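Local coordinates for protein catalase (Pseudomonas syringae, PDB 1M7S) that uses heme to decompose hydrogen peroxide into water and oxygen, protecting the cell from peroxide damage, at residues D417-Y422 with P458-R463; E167-L172 with L450-K455; F130-I135 with E409-Q414; R157-F162 with E436-T441. All coordinates share one frame; numbering follows the deposited sequence.

Contact 1: residues D417-Y422 with P458-R463; sequences DLYRSY and PNYGTR. Unlike the reference sequence in segment 417-422: Tyr419 (reference Phe). Unlike the reference sequence in segment 458-463: Pro458 (reference Arg), Asn459 (reference His).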
# COMPACT_ATOMS: atom_id res chain seq x y z
N ASP A 417 9.97 -19.60 -43.07
CA ASP A 417 10.58 -20.87 -42.71
C ASP A 417 9.66 -21.68 -41.83
O ASP A 417 9.36 -22.84 -42.07
CB ASP A 417 11.95 -20.67 -42.04
CG ASP A 417 12.96 -20.19 -43.05
OD1 ASP A 417 12.73 -20.37 -44.26
OD2 ASP A 417 14.00 -19.61 -42.67
N LEU A 418 9.15 -21.04 -40.76
CA LEU A 418 8.21 -21.67 -39.84
C LEU A 418 6.93 -22.15 -40.49
O LEU A 418 6.57 -23.36 -40.35
CB LEU A 418 7.94 -20.65 -38.71
CG LEU A 418 7.14 -21.11 -37.51
CD1 LEU A 418 7.86 -22.28 -36.84
CD2 LEU A 418 7.05 -19.94 -36.50
N TYR A 419 6.29 -21.32 -41.31
CA TYR A 419 5.10 -21.65 -42.06
C TYR A 419 5.33 -22.88 -42.94
O TYR A 419 4.57 -23.86 -42.87
CB TYR A 419 4.66 -20.50 -43.02
CG TYR A 419 3.39 -20.82 -43.77
CD1 TYR A 419 2.14 -20.77 -43.21
CD2 TYR A 419 3.47 -21.25 -45.11
CE1 TYR A 419 0.98 -21.11 -43.88
CE2 TYR A 419 2.34 -21.59 -45.80
CZ TYR A 419 1.10 -21.52 -45.20
OH TYR A 419 -0.03 -21.87 -45.92
N ARG A 420 6.42 -22.88 -43.68
CA ARG A 420 6.75 -23.98 -44.57
C ARG A 420 7.10 -25.28 -43.87
O ARG A 420 7.00 -26.36 -44.50
CB ARG A 420 7.91 -23.62 -45.51
CG ARG A 420 7.46 -22.64 -46.60
CD ARG A 420 8.60 -22.38 -47.57
NE ARG A 420 9.50 -21.39 -47.07
CZ ARG A 420 9.39 -20.09 -46.94
NH1 ARG A 420 8.31 -19.38 -47.31
NH2 ARG A 420 10.43 -19.45 -46.43
N SER A 421 7.52 -25.22 -42.62
CA SER A 421 7.81 -26.39 -41.82
C SER A 421 6.54 -27.08 -41.28
O SER A 421 6.57 -28.21 -40.80
CB SER A 421 8.71 -25.96 -40.64
OG SER A 421 7.96 -25.39 -39.57
N TYR A 422 5.39 -26.40 -41.32
CA TYR A 422 4.16 -26.95 -40.78
C TYR A 422 3.50 -27.99 -41.70
O TYR A 422 3.65 -27.92 -42.92
CB TYR A 422 3.15 -25.83 -40.56
CG TYR A 422 3.41 -24.95 -39.36
CD1 TYR A 422 2.97 -23.63 -39.41
CD2 TYR A 422 4.09 -25.39 -38.25
CE1 TYR A 422 3.21 -22.79 -38.32
CE2 TYR A 422 4.30 -24.57 -37.15
CZ TYR A 422 3.84 -23.25 -37.22
OH TYR A 422 4.07 -22.44 -36.13
N PRO A 458 3.91 -16.53 -49.78
CA PRO A 458 2.78 -16.14 -50.60
C PRO A 458 1.53 -16.97 -50.35
O PRO A 458 0.39 -16.46 -50.39
CB PRO A 458 3.21 -16.24 -52.08
CG PRO A 458 4.61 -16.73 -52.01
CD PRO A 458 5.13 -16.78 -50.58
N ASN A 459 1.70 -18.24 -50.02
CA ASN A 459 0.56 -19.12 -49.76
C ASN A 459 -0.08 -18.73 -48.43
O ASN A 459 -1.31 -18.70 -48.29
CB ASN A 459 1.00 -20.58 -49.67
CG ASN A 459 -0.10 -21.59 -49.50
OD1 ASN A 459 -0.02 -22.49 -48.63
ND2 ASN A 459 -1.16 -21.54 -50.31
N TYR A 460 0.82 -18.53 -47.47
CA TYR A 460 0.30 -18.11 -46.12
C TYR A 460 -0.56 -16.88 -46.28
O TYR A 460 -1.70 -16.87 -45.81
CB TYR A 460 1.56 -17.84 -45.31
CG TYR A 460 1.39 -17.51 -43.83
CD1 TYR A 460 0.23 -17.70 -43.12
CD2 TYR A 460 2.54 -17.07 -43.18
CE1 TYR A 460 0.16 -17.35 -41.79
CE2 TYR A 460 2.48 -16.78 -41.80
CZ TYR A 460 1.30 -16.90 -41.15
OH TYR A 460 1.17 -16.58 -39.79
N GLY A 461 0.01 -15.81 -46.83
CA GLY A 461 -0.70 -14.55 -47.01
C GLY A 461 -1.97 -14.64 -47.87
O GLY A 461 -3.02 -14.10 -47.53
N THR A 462 -1.93 -15.41 -48.97
CA THR A 462 -3.14 -15.58 -49.78
C THR A 462 -4.25 -16.28 -49.02
O THR A 462 -5.42 -15.92 -49.13
CB THR A 462 -2.80 -16.40 -51.05
OG1 THR A 462 -1.87 -15.63 -51.80
CG2 THR A 462 -4.07 -16.72 -51.85
N ARG A 463 -3.94 -17.33 -48.25
CA ARG A 463 -5.01 -18.07 -47.57
C ARG A 463 -5.54 -17.24 -46.42
O ARG A 463 -6.75 -17.26 -46.20
CB ARG A 463 -4.49 -19.42 -47.09
CG ARG A 463 -4.04 -20.34 -48.25
CD ARG A 463 -3.40 -21.61 -47.67
NE ARG A 463 -4.38 -22.47 -47.03
CZ ARG A 463 -4.20 -23.64 -46.41
NH1 ARG A 463 -2.98 -24.17 -46.32
NH2 ARG A 463 -5.24 -24.28 -45.88

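Contact 2: residues E167-L172 with L450-K455; sequences EATRTL and LSYLYK. Unlike the reference sequence in segment 450-455: Tyr452 (reference Val).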
# COMPACT_ATOMS: atom_id res chain seq x y z
N GLU A 167 8.24 -6.83 -37.33
CA GLU A 167 9.04 -7.78 -36.56
C GLU A 167 8.20 -8.78 -35.76
O GLU A 167 8.72 -9.84 -35.36
CB GLU A 167 10.06 -7.07 -35.69
CG GLU A 167 9.42 -6.22 -34.58
CD GLU A 167 9.28 -4.75 -35.02
OE1 GLU A 167 9.49 -3.90 -34.11
OE2 GLU A 167 8.90 -4.48 -36.22
N ALA A 168 6.90 -8.53 -35.54
CA ALA A 168 6.01 -9.50 -34.87
C ALA A 168 5.49 -10.67 -35.71
O ALA A 168 4.95 -11.65 -35.19
CB ALA A 168 4.79 -8.76 -34.39
N THR A 169 5.83 -10.70 -37.00
CA THR A 169 5.32 -11.70 -37.92
C THR A 169 5.66 -13.12 -37.50
O THR A 169 4.79 -14.01 -37.49
CB THR A 169 5.78 -11.43 -39.37
OG1 THR A 169 5.46 -10.07 -39.65
CG2 THR A 169 5.14 -12.29 -40.46
N ARG A 170 6.93 -13.37 -37.13
CA ARG A 170 7.26 -14.78 -36.78
C ARG A 170 6.50 -15.22 -35.54
O ARG A 170 5.92 -16.31 -35.50
CB ARG A 170 8.79 -14.82 -36.55
CG ARG A 170 9.29 -16.26 -36.29
CD ARG A 170 10.70 -16.24 -35.66
NE ARG A 170 11.16 -17.63 -35.74
CZ ARG A 170 10.83 -18.73 -35.05
NH1 ARG A 170 10.07 -18.74 -33.98
NH2 ARG A 170 11.39 -19.86 -35.49
N THR A 171 6.49 -14.43 -34.47
CA THR A 171 5.80 -14.88 -33.26
C THR A 171 4.28 -14.88 -33.37
O THR A 171 3.61 -15.72 -32.75
CB THR A 171 6.32 -14.16 -32.00
OG1 THR A 171 7.78 -14.31 -32.09
CG2 THR A 171 5.83 -14.79 -30.71
N LEU A 172 3.64 -14.00 -34.16
CA LEU A 172 2.22 -14.12 -34.41
C LEU A 172 1.91 -15.41 -35.16
O LEU A 172 0.86 -16.02 -34.98
CB LEU A 172 1.72 -12.93 -35.28
CG LEU A 172 1.72 -11.63 -34.46
CD1 LEU A 172 1.54 -10.48 -35.44
CD2 LEU A 172 0.59 -11.74 -33.42
N LEU A 450 -1.67 -8.52 -43.73
CA LEU A 450 -1.64 -9.57 -44.76
C LEU A 450 -0.39 -9.51 -45.61
O LEU A 450 0.19 -10.54 -46.02
CB LEU A 450 -2.92 -9.42 -45.62
CG LEU A 450 -4.19 -9.90 -44.90
CD1 LEU A 450 -5.42 -9.62 -45.77
CD2 LEU A 450 -4.16 -11.37 -44.48
N SER A 451 0.08 -8.29 -45.89
CA SER A 451 1.31 -8.12 -46.68
C SER A 451 2.50 -8.73 -45.95
O SER A 451 3.39 -9.32 -46.58
CB SER A 451 1.56 -6.65 -47.05
OG SER A 451 2.06 -5.85 -46.00
N TYR A 452 2.51 -8.60 -44.61
CA TYR A 452 3.59 -9.23 -43.84
C TYR A 452 3.57 -10.73 -44.00
O TYR A 452 4.60 -11.37 -44.21
CB TYR A 452 3.50 -8.85 -42.36
CG TYR A 452 3.62 -7.34 -42.11
CD1 TYR A 452 3.14 -6.82 -40.90
CD2 TYR A 452 4.27 -6.48 -42.99
CE1 TYR A 452 3.28 -5.47 -40.63
CE2 TYR A 452 4.38 -5.13 -42.74
CZ TYR A 452 3.89 -4.62 -41.54
OH TYR A 452 3.98 -3.29 -41.27
N LEU A 453 2.41 -11.37 -43.93
CA LEU A 453 2.25 -12.80 -44.06
C LEU A 453 2.57 -13.24 -45.49
O LEU A 453 3.23 -14.26 -45.71
CB LEU A 453 0.81 -13.18 -43.70
CG LEU A 453 0.32 -12.75 -42.30
CD1 LEU A 453 -1.06 -13.38 -42.06
CD2 LEU A 453 1.34 -13.21 -41.27
N TYR A 454 2.16 -12.41 -46.44
CA TYR A 454 2.43 -12.72 -47.87
C TYR A 454 3.90 -12.65 -48.16
O TYR A 454 4.44 -13.39 -49.00
CB TYR A 454 1.71 -11.68 -48.76
CG TYR A 454 1.72 -12.11 -50.23
CD1 TYR A 454 0.73 -12.94 -50.71
CD2 TYR A 454 2.75 -11.70 -51.06
CE1 TYR A 454 0.73 -13.37 -52.04
CE2 TYR A 454 2.77 -12.16 -52.38
CZ TYR A 454 1.75 -12.96 -52.85
OH TYR A 454 1.78 -13.39 -54.17
N LYS A 455 4.61 -11.75 -47.49
CA LYS A 455 6.06 -11.62 -47.72
C LYS A 455 6.80 -12.77 -47.06
O LYS A 455 7.81 -13.20 -47.61
CB LYS A 455 6.49 -10.24 -47.24
CG LYS A 455 7.97 -9.94 -47.35
CD LYS A 455 8.41 -9.87 -48.81
CE LYS A 455 9.83 -9.30 -48.79
NZ LYS A 455 10.64 -9.74 -49.94

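Contact 3: residues F130-I135 with E409-Q414; sequences FIRDAI and EQNFKQ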
# COMPACT_ATOMS: atom_id res chain seq x y z
N PHE A 130 7.24 -11.07 -29.79
CA PHE A 130 6.64 -10.24 -30.82
C PHE A 130 7.40 -8.96 -31.04
O PHE A 130 7.22 -8.37 -32.13
CB PHE A 130 5.20 -9.90 -30.41
CG PHE A 130 4.40 -11.12 -29.99
CD1 PHE A 130 4.30 -11.49 -28.65
CD2 PHE A 130 3.66 -11.80 -30.93
CE1 PHE A 130 3.54 -12.60 -28.29
CE2 PHE A 130 2.88 -12.89 -30.58
CZ PHE A 130 2.83 -13.30 -29.26
N ILE A 131 8.08 -8.45 -29.99
CA ILE A 131 8.72 -7.15 -30.19
C ILE A 131 10.21 -7.24 -29.83
O ILE A 131 10.54 -8.28 -29.27
CB ILE A 131 8.07 -6.06 -29.31
CG1 ILE A 131 8.00 -6.53 -27.87
CG2 ILE A 131 6.72 -5.67 -29.89
CD1 ILE A 131 7.58 -5.45 -26.85
N ARG A 132 11.01 -6.23 -30.19
CA ARG A 132 12.44 -6.41 -29.88
C ARG A 132 13.01 -5.35 -28.98
O ARG A 132 14.26 -5.33 -28.84
CB ARG A 132 13.20 -6.48 -31.23
CG ARG A 132 12.95 -5.25 -32.09
CD ARG A 132 13.86 -5.22 -33.30
NE ARG A 132 13.86 -6.36 -34.20
CZ ARG A 132 13.46 -6.23 -35.48
NH1 ARG A 132 13.59 -7.28 -36.28
NH2 ARG A 132 12.92 -5.06 -35.89
N ASP A 133 12.17 -4.41 -28.50
CA ASP A 133 12.70 -3.37 -27.62
C ASP A 133 11.70 -3.21 -26.49
O ASP A 133 10.52 -3.09 -26.80
CB ASP A 133 12.97 -2.05 -28.37
CG ASP A 133 13.70 -1.01 -27.55
OD1 ASP A 133 13.28 -0.76 -26.38
OD2 ASP A 133 14.72 -0.37 -28.00
N ALA A 134 12.11 -3.24 -25.25
CA ALA A 134 11.22 -3.14 -24.09
C ALA A 134 10.47 -1.83 -23.99
O ALA A 134 9.39 -1.84 -23.38
CB ALA A 134 12.00 -3.41 -22.80
N ILE A 135 10.92 -0.75 -24.65
CA ILE A 135 10.08 0.46 -24.62
C ILE A 135 8.70 0.19 -25.24
O ILE A 135 7.75 0.93 -24.94
CB ILE A 135 10.88 1.61 -25.27
CG1 ILE A 135 10.38 2.98 -24.79
CG2 ILE A 135 10.88 1.53 -26.80
CD1 ILE A 135 11.43 4.05 -25.07
N GLU A 409 17.23 -6.26 -39.73
CA GLU A 409 15.92 -6.69 -39.17
C GLU A 409 15.43 -8.05 -39.62
O GLU A 409 14.78 -8.77 -38.83
CB GLU A 409 14.90 -5.64 -39.60
CG GLU A 409 15.05 -4.29 -38.88
CD GLU A 409 13.78 -3.49 -39.11
OE1 GLU A 409 12.71 -3.75 -38.50
OE2 GLU A 409 13.86 -2.57 -39.96
N GLN A 410 15.56 -8.33 -40.93
CA GLN A 410 15.08 -9.60 -41.51
C GLN A 410 13.74 -10.03 -40.92
O GLN A 410 13.56 -11.10 -40.32
CB GLN A 410 16.17 -10.66 -41.30
CG GLN A 410 15.88 -11.90 -42.17
CD GLN A 410 16.77 -13.06 -41.74
OE1 GLN A 410 16.44 -13.89 -40.89
NE2 GLN A 410 17.96 -13.06 -42.39
N ASN A 411 12.70 -9.20 -41.11
CA ASN A 411 11.44 -9.48 -40.42
C ASN A 411 10.59 -10.59 -40.93
O ASN A 411 9.64 -10.94 -40.20
CB ASN A 411 10.54 -8.22 -40.40
CG ASN A 411 11.17 -7.11 -39.59
OD1 ASN A 411 11.76 -7.30 -38.51
ND2 ASN A 411 11.06 -5.93 -40.14
N PHE A 412 10.82 -11.10 -42.12
CA PHE A 412 9.90 -12.09 -42.70
C PHE A 412 10.47 -13.47 -42.96
O PHE A 412 9.69 -14.43 -43.09
CB PHE A 412 9.31 -11.51 -44.02
CG PHE A 412 8.86 -10.08 -43.87
CD1 PHE A 412 9.62 -9.04 -44.38
CD2 PHE A 412 7.74 -9.79 -43.10
CE1 PHE A 412 9.24 -7.71 -44.19
CE2 PHE A 412 7.36 -8.45 -42.93
CZ PHE A 412 8.10 -7.41 -43.47
N LYS A 413 11.78 -13.68 -43.07
CA LYS A 413 12.37 -14.94 -43.50
C LYS A 413 12.09 -16.13 -42.61
O LYS A 413 11.59 -17.19 -43.00
CB LYS A 413 13.91 -14.79 -43.67
CG LYS A 413 14.55 -16.08 -44.21
CD LYS A 413 16.06 -16.03 -44.16
CE LYS A 413 16.69 -17.14 -45.01
NZ LYS A 413 17.92 -16.55 -45.65
N GLN A 414 12.27 -15.91 -41.29
CA GLN A 414 12.09 -16.98 -40.31
C GLN A 414 10.62 -17.33 -40.17
O GLN A 414 10.27 -18.49 -39.91
CB GLN A 414 12.75 -16.58 -38.98
CG GLN A 414 14.25 -16.95 -38.98
CD GLN A 414 14.89 -16.79 -37.59
OE1 GLN A 414 14.12 -16.74 -36.62
NE2 GLN A 414 16.23 -16.72 -37.53

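Contact 4: residues R157-F162 with E436-T441; sequences RRFDFF and ESLADT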
# COMPACT_ATOMS: atom_id res chain seq x y z
N ARG A 157 -7.75 -4.33 -32.11
CA ARG A 157 -6.81 -3.50 -31.40
C ARG A 157 -5.36 -3.98 -31.56
O ARG A 157 -4.50 -3.17 -31.89
CB ARG A 157 -7.21 -3.41 -29.91
CG ARG A 157 -8.62 -2.83 -29.67
CD ARG A 157 -9.06 -2.72 -28.22
NE ARG A 157 -8.13 -1.90 -27.48
CZ ARG A 157 -7.09 -2.28 -26.72
NH1 ARG A 157 -6.89 -3.57 -26.53
NH2 ARG A 157 -6.30 -1.37 -26.18
N ARG A 158 -5.12 -5.28 -31.39
CA ARG A 158 -3.75 -5.78 -31.56
C ARG A 158 -3.30 -5.64 -33.03
O ARG A 158 -2.11 -5.41 -33.24
CB ARG A 158 -3.62 -7.24 -31.12
CG ARG A 158 -4.27 -8.32 -31.99
CD ARG A 158 -4.15 -9.72 -31.39
NE ARG A 158 -4.74 -9.84 -30.06
CZ ARG A 158 -4.83 -10.97 -29.36
NH1 ARG A 158 -5.34 -10.97 -28.12
NH2 ARG A 158 -4.47 -12.11 -29.93
N PHE A 159 -4.26 -5.67 -33.96
CA PHE A 159 -3.81 -5.60 -35.36
C PHE A 159 -3.61 -4.18 -35.86
O PHE A 159 -2.76 -3.96 -36.72
CB PHE A 159 -4.62 -6.45 -36.32
CG PHE A 159 -4.49 -7.93 -36.01
CD1 PHE A 159 -5.59 -8.66 -35.64
CD2 PHE A 159 -3.23 -8.54 -36.14
CE1 PHE A 159 -5.47 -10.02 -35.36
CE2 PHE A 159 -3.11 -9.90 -35.86
CZ PHE A 159 -4.23 -10.65 -35.48
N ASP A 160 -4.22 -3.21 -35.22
CA ASP A 160 -3.89 -1.80 -35.46
C ASP A 160 -2.45 -1.61 -34.99
O ASP A 160 -1.55 -1.15 -35.73
CB ASP A 160 -4.87 -0.94 -34.64
CG ASP A 160 -4.55 0.53 -34.58
OD1 ASP A 160 -3.89 1.00 -35.52
OD2 ASP A 160 -4.98 1.22 -33.62
N PHE A 161 -2.10 -2.11 -33.79
CA PHE A 161 -0.72 -1.99 -33.28
C PHE A 161 0.28 -2.73 -34.16
O PHE A 161 1.25 -2.14 -34.69
CB PHE A 161 -0.65 -2.54 -31.83
CG PHE A 161 0.72 -2.54 -31.20
CD1 PHE A 161 1.41 -1.40 -30.82
CD2 PHE A 161 1.35 -3.76 -31.07
CE1 PHE A 161 2.68 -1.46 -30.26
CE2 PHE A 161 2.63 -3.84 -30.52
CZ PHE A 161 3.27 -2.70 -30.11
N PHE A 162 0.03 -4.03 -34.37
CA PHE A 162 0.99 -4.88 -35.07
C PHE A 162 1.13 -4.59 -36.56
O PHE A 162 2.19 -4.90 -37.14
CB PHE A 162 0.67 -6.37 -34.86
CG PHE A 162 1.04 -6.88 -33.48
CD1 PHE A 162 0.14 -7.53 -32.68
CD2 PHE A 162 2.34 -6.72 -33.05
CE1 PHE A 162 0.53 -8.05 -31.42
CE2 PHE A 162 2.73 -7.20 -31.81
CZ PHE A 162 1.83 -7.86 -31.01
N GLU A 436 -9.61 -15.71 -38.84
CA GLU A 436 -10.81 -15.35 -38.07
C GLU A 436 -10.54 -14.20 -37.11
O GLU A 436 -11.33 -13.24 -36.98
CB GLU A 436 -11.36 -16.58 -37.30
CG GLU A 436 -12.04 -17.54 -38.27
CD GLU A 436 -12.47 -18.88 -37.71
OE1 GLU A 436 -12.41 -19.15 -36.50
OE2 GLU A 436 -12.88 -19.75 -38.53
N SER A 437 -9.33 -14.25 -36.54
CA SER A 437 -8.93 -13.17 -35.61
C SER A 437 -8.78 -11.81 -36.25
O SER A 437 -9.05 -10.75 -35.68
CB SER A 437 -7.65 -13.59 -34.88
OG SER A 437 -7.23 -12.57 -33.97
N LEU A 438 -8.29 -11.74 -37.50
CA LEU A 438 -8.03 -10.55 -38.24
C LEU A 438 -9.23 -10.01 -39.00
O LEU A 438 -9.19 -8.86 -39.46
CB LEU A 438 -7.01 -10.93 -39.33
CG LEU A 438 -5.68 -10.25 -39.56
CD1 LEU A 438 -5.15 -10.55 -40.98
CD2 LEU A 438 -5.66 -8.77 -39.26
N ALA A 439 -10.29 -10.80 -39.13
CA ALA A 439 -11.40 -10.46 -40.03
C ALA A 439 -12.05 -9.13 -39.75
O ALA A 439 -12.44 -8.44 -40.72
CB ALA A 439 -12.48 -11.54 -40.02
N ASP A 440 -12.17 -8.72 -38.47
CA ASP A 440 -12.83 -7.41 -38.34
C ASP A 440 -11.88 -6.27 -38.05
O ASP A 440 -12.31 -5.28 -37.47
CB ASP A 440 -13.96 -7.49 -37.32
CG ASP A 440 -13.51 -7.72 -35.91
OD1 ASP A 440 -12.29 -7.95 -35.70
OD2 ASP A 440 -14.34 -7.64 -34.97
N THR A 441 -10.61 -6.35 -38.43
CA THR A 441 -9.65 -5.26 -38.28
C THR A 441 -9.93 -4.21 -39.36
O THR A 441 -10.42 -4.59 -40.44
CB THR A 441 -8.24 -5.86 -38.42
OG1 THR A 441 -8.08 -6.75 -37.27
CG2 THR A 441 -7.11 -4.89 -38.56

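Contact 1: residues D417-Y422 with P458-R463
One face of the Tyr419 ring is covered by Tyr460, whose CB sits 3.5 Å from the ring centroid and almost straight above it, a CH-pi contact. At the edge, in the plane of the same ring, lies Asn459 OD1. The two tyrosine rings are nearly parallel, their planes 10° apart, but slid so far that they barely overlap: Tyr419 CD1 comes 3.4 Å from Tyr460 CG, toward the rim of the second ring. CG of Tyr419 stands anti to the backbone N (chi1 -178°), which carries the phenol straight across to helix 458-467. Both residues belong to the all-helical C-terminal region of the catalase fold, where helices 413-421 and 458-467 pass nearly perpendicular, at 81°, with axes 10.4 Å apart. Tyr419 OH donates to Asn459 OD1 at 2.8 Å, meeting the oxygen well above its carbonyl plane. Arg463 lies farther off, NH1 being 3.8 Å from Tyr419 OH, and its NH2 is bonded to Thr428. The hydroxyl of Tyr460 pairs with Thr173 of helix 169-176, while Leu430 of helix 424-438 packs against both tyrosines. Asp457 accepts from the backbone N of Asn459 and of Tyr460 and forms a salt bridge with Arg420.

Contact 2: residues E167-L172 with L450-K455
Thr169, in the first turn of helix 169-176, and Tyr452, in the C-terminal half of helix 443-456, bring the two backbones within 6.6 Å, measured CA to CA. The threonine reaches across with both branches of its side chain. Its OG1 rests 3.6 Å from Tyr452 CB, at the foot of the side chain and oblique to its ring, and its CG2 lies 4.0 Å from Leu453 CD2 and 3.9 Å from Tyr452 O. With CG2 anti to the backbone N and OG1 beside it (chi1 -51°), the methyl meets leucine while the hydroxyl is turned back to its own chain, where Pro166 O accepts its hydrogen bond. No hydrogen bond crosses between the segments; small groups in van der Waals contact do the joining, in a fully buried setting. The tyrosine ring runs on past Thr169 and delivers its hydroxyl to Ser163 O, near the end of helix 155-163, so a polar tip is satisfied within the buried interface. This is a helix-to-helix seam between the N-terminal catalase region and the C-terminal helical region, remote from the heme. On the far side, helix 443-456 is backed by helix 472-480, which touches Leu450, Ser451 and Tyr454. Leu453 packs against Tyr460 of helix 458-467 and Phe434 of helix 424-438, and Phe434 also meets Leu172 of helix 169-176.

Contact 3: residues F130-I135 with E409-Q414
Arg132 spreads its two terminal nitrogens over two acceptors of the facing loop: NH2 donates to Glu409 OE1 at 2.9 Å, as a salt bridge, and NH1 to Asn411 OD1, also at 2.9 Å. Both oxygens sit at the guanidinium edge, near but tilted from its plane, and both bonds are somewhat bent, with N-H...acceptor angles close to 145°. The guanidinium and carboxylate planes stand 75° apart, and NH2 meets OE1 on its anti side. Asn411 OD1 is approached almost head-on, with a C=O...donor angle of 166°. The amide works in both senses, since Asn411 ND2 donates to Glu409 OE1 at 3.2 Å, within its own amide plane. OE1 thus holds two donors, which arrive from opposite faces of the carboxylate, and the three side chains close into a ring of bonds that fixes their rotation. NH1 has a further partner in Asp274, a second salt bridge, so that two carboxylates probably balance and stabilise the guanidinium charge; Lys277 donates to Glu409 O. A bend at chi3 turns the arginine end to meet these groups. Beside it, Asp133 OD1 accepts from Ile135 N at 2.9 Å, an Asx turn, and also bonds Ser18 of a second subunit. Ala134, inside that turn, touches the heme. The contact ties the N-terminal catalase region to the C-terminal helical region: the loop between strand 117-124 and helix 137-144 meets the chain that enters helix 413-421, and Glu167, just before helix 169-176, packs on both Arg132 and Asn411.

Contact 4: residues R157-F162 with E436-T441
A buried contact without hydrogen bonds across it links helix 155-163 to the end of helix 424-438 and the turn that follows, packing the Phe159 ring against a leucine methyl and two hydroxyl-bearing side chains. Leu438 CD2 lies over one face of the ring, offset toward the rim, 3.8 Å from the centroid in a CH-pi contact. The opposite face is covered by CG of Arg158, the preceding residue, so the phenyl is sandwiched. Ser437 OG comes to the edge, in the ring plane, 3.4 Å from Phe159 CE1. Thr441 crosses at about a right angle, its OG1 3.5 Å from Phe159 CD1 and its CG2 3.7 Å from Phe159 CB. A type I beta turn from Leu438 to Thr441, closed by Thr441 N bonding Leu438 O at 3.1 Å, redirects the chain toward helix 443-456 and returns Thr441 to the same phenyl. Here the C-terminal helical region of the catalase fold meets the N-terminal region. Ser437 OG, trans to the backbone N (chi1 -180°), extends toward helix 155-163 and bonds Asp155 as well as Tyr176, which also accepts from Arg158 NH2. Met449 of helix 443-456 packs on Phe159. Asp160 bonds Tyr376, Ser379 and Arg380 of a third subunit.

Contacts 2 and 4 are buried, whereas contacts 1 and 3 are only partly so. Contact 1 lies wholly within the C-terminal helical region; the other three join that region to the N-terminal catalase region. Contact 1 uses helix 413-421 itself, contact 3 the chain that leads into it. Chemistry follows position: contact 3, nearest the heme and between loops, relies on charge and hydrogen bonds, contact 1 on aromatic packing plus one hydroxyl bond, contacts 2 and 4 on van der Waals packing with no hydrogen bond between the segments, their hydroxyls bonding other residues or, for Thr441, weakly its own turn. Contact 2 touches each of the others, and Phe130 of contact 3 meets Phe162 of contact 4.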